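Local atomic coordinates of citrate lyase, subunit 1 (Methanosaeta concilii, PDB entry 6HXI), a protein that probably catalyses the ATP-dependent cleavage of citrate by coenzyme A to acetyl-CoA and oxaloacetate. Residues T54-K59 with A77-A82. Numbering follows the deposited sequence.
Sequences TRLVVK and ADWEEA
Ala-77 pairs with Leu-56 at the edge of the small antiparallel sheet of the ATP-grasp region, just before the chain enters helix 79-89, which packs on that sheet. The two residues form an antiparallel hydrogen-bonded pair. Leu-56 N gives a bond of 2.8 Å to Ala-77 O. The return bond, Ala-77 N to Leu-56 O, is 3.1 Å. Ala-77 O also takes a CA-H...O contact from Arg-55.

Asp-78 follows, at the N-cap position of the helix. Its side chain makes no capping bond and turns to Arg-55 instead. It runs alongside the Arg-55 side chain, pointing the same way. Asp-78 OD1 sits over one face of the guanidinium, 2.8 Å from Arg-55 NH1, and the guanidinium and carboxylate planes stand almost perpendicular. This salt bridge therefore rests on charge, as no N-H points at the oxygen. Bends at chi2 and chi3 (-52° and -68°) fold the arginine back over the Ala-77 backbone. Its NE has a second acidic partner in Asp-76.

Trp-79 meets Leu-56 at the edge of its indole, where Trp-79 CE3 lies 3.9 Å from Leu-56 CD1. Strand 106-110 and helix 50-53 also pack against this tryptophan, through Ile-108 and Leu-51. Glu-81 OE1 stays 4.4 Å from Arg-55 NH2, beyond salt-bridge range, so its attraction is a weaker one.

Ala-82 turns its methyl toward the strand. Val-58 CG1 approaches it more loosely, at 4.4 Å from Ala-82 CB. Ala-82 CB also lies 3.7 Å from Leu-56 CD1, the methyl that touches Trp-79 CA.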
loop_
_atom_site.group_PDB
_atom_site.type_symbol
_atom_site.label_atom_id
_atom_site.label_comp_id
_atom_site.label_asym_id
_atom_site.label_seq_id
_atom_site.Cartn_x
_atom_site.Cartn_y
_atom_site.Cartn_z
ATOM N N THR C 54 -2.189 -17.708 80.506
ATOM C CA THR C 54 -0.834 -17.210 80.812
ATOM C C THR C 54 -0.875 -15.982 81.736
ATOM O O THR C 54 -1.881 -15.263 81.746
ATOM C CB THR C 54 -0.078 -16.906 79.489
ATOM O OG1 THR C 54 -0.280 -17.978 78.566
ATOM C CG2 THR C 54 1.425 -16.690 79.679
ATOM N N ARG C 55 0.208 -15.755 82.525
ATOM C CA ARG C 55 0.329 -14.555 83.359
ATOM C C ARG C 55 0.775 -13.432 82.415
ATOM O O ARG C 55 1.681 -13.632 81.605
ATOM C CB ARG C 55 1.294 -14.744 84.543
ATOM C CG ARG C 55 0.748 -15.630 85.672
ATOM C CD ARG C 55 -0.635 -15.244 86.205
ATOM N NE ARG C 55 -0.644 -13.966 86.920
ATOM C CZ ARG C 55 -1.271 -13.755 88.075
ATOM N NH1 ARG C 55 -1.945 -14.737 88.663
ATOM N NH2 ARG C 55 -1.240 -12.557 88.645
ATOM N N LEU C 56 0.097 -12.286 82.487
ATOM C CA LEU C 56 0.269 -11.170 81.568
ATOM C C LEU C 56 0.960 -9.915 82.110
ATOM O O LEU C 56 1.221 -9.780 83.310
ATOM C CB LEU C 56 -1.118 -10.772 81.002
ATOM C CG LEU C 56 -2.024 -11.889 80.480
ATOM C CD1 LEU C 56 -3.378 -11.364 80.191
ATOM C CD2 LEU C 56 -1.461 -12.548 79.223
ATOM N N VAL C 57 1.284 -9.017 81.153
ATOM C CA VAL C 57 1.816 -7.658 81.273
ATOM C C VAL C 57 0.995 -6.814 80.274
ATOM O O VAL C 57 0.875 -7.181 79.101
ATOM C CB VAL C 57 3.348 -7.541 80.995
ATOM C CG1 VAL C 57 3.825 -6.094 81.063
ATOM C CG2 VAL C 57 4.156 -8.390 81.960
ATOM N N VAL C 58 0.417 -5.715 80.745
ATOM C CA VAL C 58 -0.339 -4.821 79.877
ATOM C C VAL C 58 0.136 -3.380 80.151
ATOM O O VAL C 58 0.213 -2.949 81.304
ATOM C CB VAL C 58 -1.886 -5.048 79.885
ATOM C CG1 VAL C 58 -2.479 -5.035 81.288
ATOM C CG2 VAL C 58 -2.621 -4.089 78.952
ATOM N N LYS C 59 0.565 -2.695 79.081
ATOM C CA LYS C 59 1.137 -1.350 79.123
ATOM C C LYS C 59 0.746 -0.514 77.887
ATOM O O LYS C 59 0.554 -1.094 76.811
ATOM C CB LYS C 59 2.677 -1.431 79.265
ATOM C CG LYS C 59 3.382 -2.307 78.221
ATOM C CD LYS C 59 4.817 -2.607 78.608
ATOM C CE LYS C 59 5.327 -3.842 77.919
ATOM N NZ LYS C 59 6.808 -3.972 78.027
ATOM N N ALA C 77 -0.419 -10.450 85.819
ATOM C CA ALA C 77 -1.874 -10.437 85.956
ATOM C C ALA C 77 -2.602 -11.517 85.138
ATOM O O ALA C 77 -2.013 -12.153 84.265
ATOM C CB ALA C 77 -2.421 -9.055 85.633
ATOM N N ASP C 78 -3.880 -11.749 85.481
ATOM C CA ASP C 78 -4.774 -12.704 84.826
ATOM C C ASP C 78 -5.409 -11.997 83.636
ATOM O O ASP C 78 -5.438 -10.766 83.620
ATOM C CB ASP C 78 -5.908 -13.133 85.797
ATOM C CG ASP C 78 -5.494 -13.639 87.175
ATOM O OD1 ASP C 78 -4.278 -13.820 87.405
ATOM O OD2 ASP C 78 -6.391 -13.854 88.026
ATOM N N TRP C 79 -5.977 -12.761 82.674
ATOM C CA TRP C 79 -6.684 -12.195 81.516
ATOM C C TRP C 79 -7.878 -11.321 81.961
ATOM O O TRP C 79 -8.140 -10.289 81.334
ATOM C CB TRP C 79 -7.095 -13.286 80.507
ATOM C CG TRP C 79 -8.055 -12.818 79.452
ATOM C CD1 TRP C 79 -9.362 -13.184 79.313
ATOM C CD2 TRP C 79 -7.807 -11.822 78.447
ATOM N NE1 TRP C 79 -9.941 -12.493 78.271
ATOM C CE2 TRP C 79 -9.005 -11.659 77.715
ATOM C CE3 TRP C 79 -6.683 -11.061 78.084
ATOM C CZ2 TRP C 79 -9.106 -10.774 76.636
ATOM C CZ3 TRP C 79 -6.791 -10.172 77.028
ATOM C CH2 TRP C 79 -7.988 -10.041 76.310
ATOM N N GLU C 80 -8.561 -11.721 83.072
ATOM C CA GLU C 80 -9.667 -10.981 83.690
ATOM C C GLU C 80 -9.112 -9.647 84.204
ATOM O O GLU C 80 -9.606 -8.585 83.821
ATOM C CB GLU C 80 -10.269 -11.781 84.866
ATOM C CG GLU C 80 -11.455 -12.664 84.515
ATOM C CD GLU C 80 -12.201 -13.248 85.708
ATOM O OE1 GLU C 80 -11.561 -13.538 86.747
ATOM O OE2 GLU C 80 -13.433 -13.434 85.592
ATOM N N GLU C 81 -8.035 -9.718 85.020
ATOM C CA GLU C 81 -7.339 -8.570 85.610
ATOM C C GLU C 81 -6.817 -7.620 84.538
ATOM O O GLU C 81 -6.771 -6.409 84.765
ATOM C CB GLU C 81 -6.182 -9.040 86.496
ATOM C CG GLU C 81 -6.605 -9.877 87.693
ATOM C CD GLU C 81 -5.487 -10.261 88.646
ATOM O OE1 GLU C 81 -4.472 -9.527 88.713
ATOM O OE2 GLU C 81 -5.645 -11.279 89.358
ATOM N N ALA C 82 -6.423 -8.177 83.369
ATOM C CA ALA C 82 -5.942 -7.423 82.214
ATOM C C ALA C 82 -7.092 -6.612 81.619
ATOM O O ALA C 82 -6.914 -5.417 81.387
ATOM C CB ALA C 82 -5.355 -8.359 81.172
#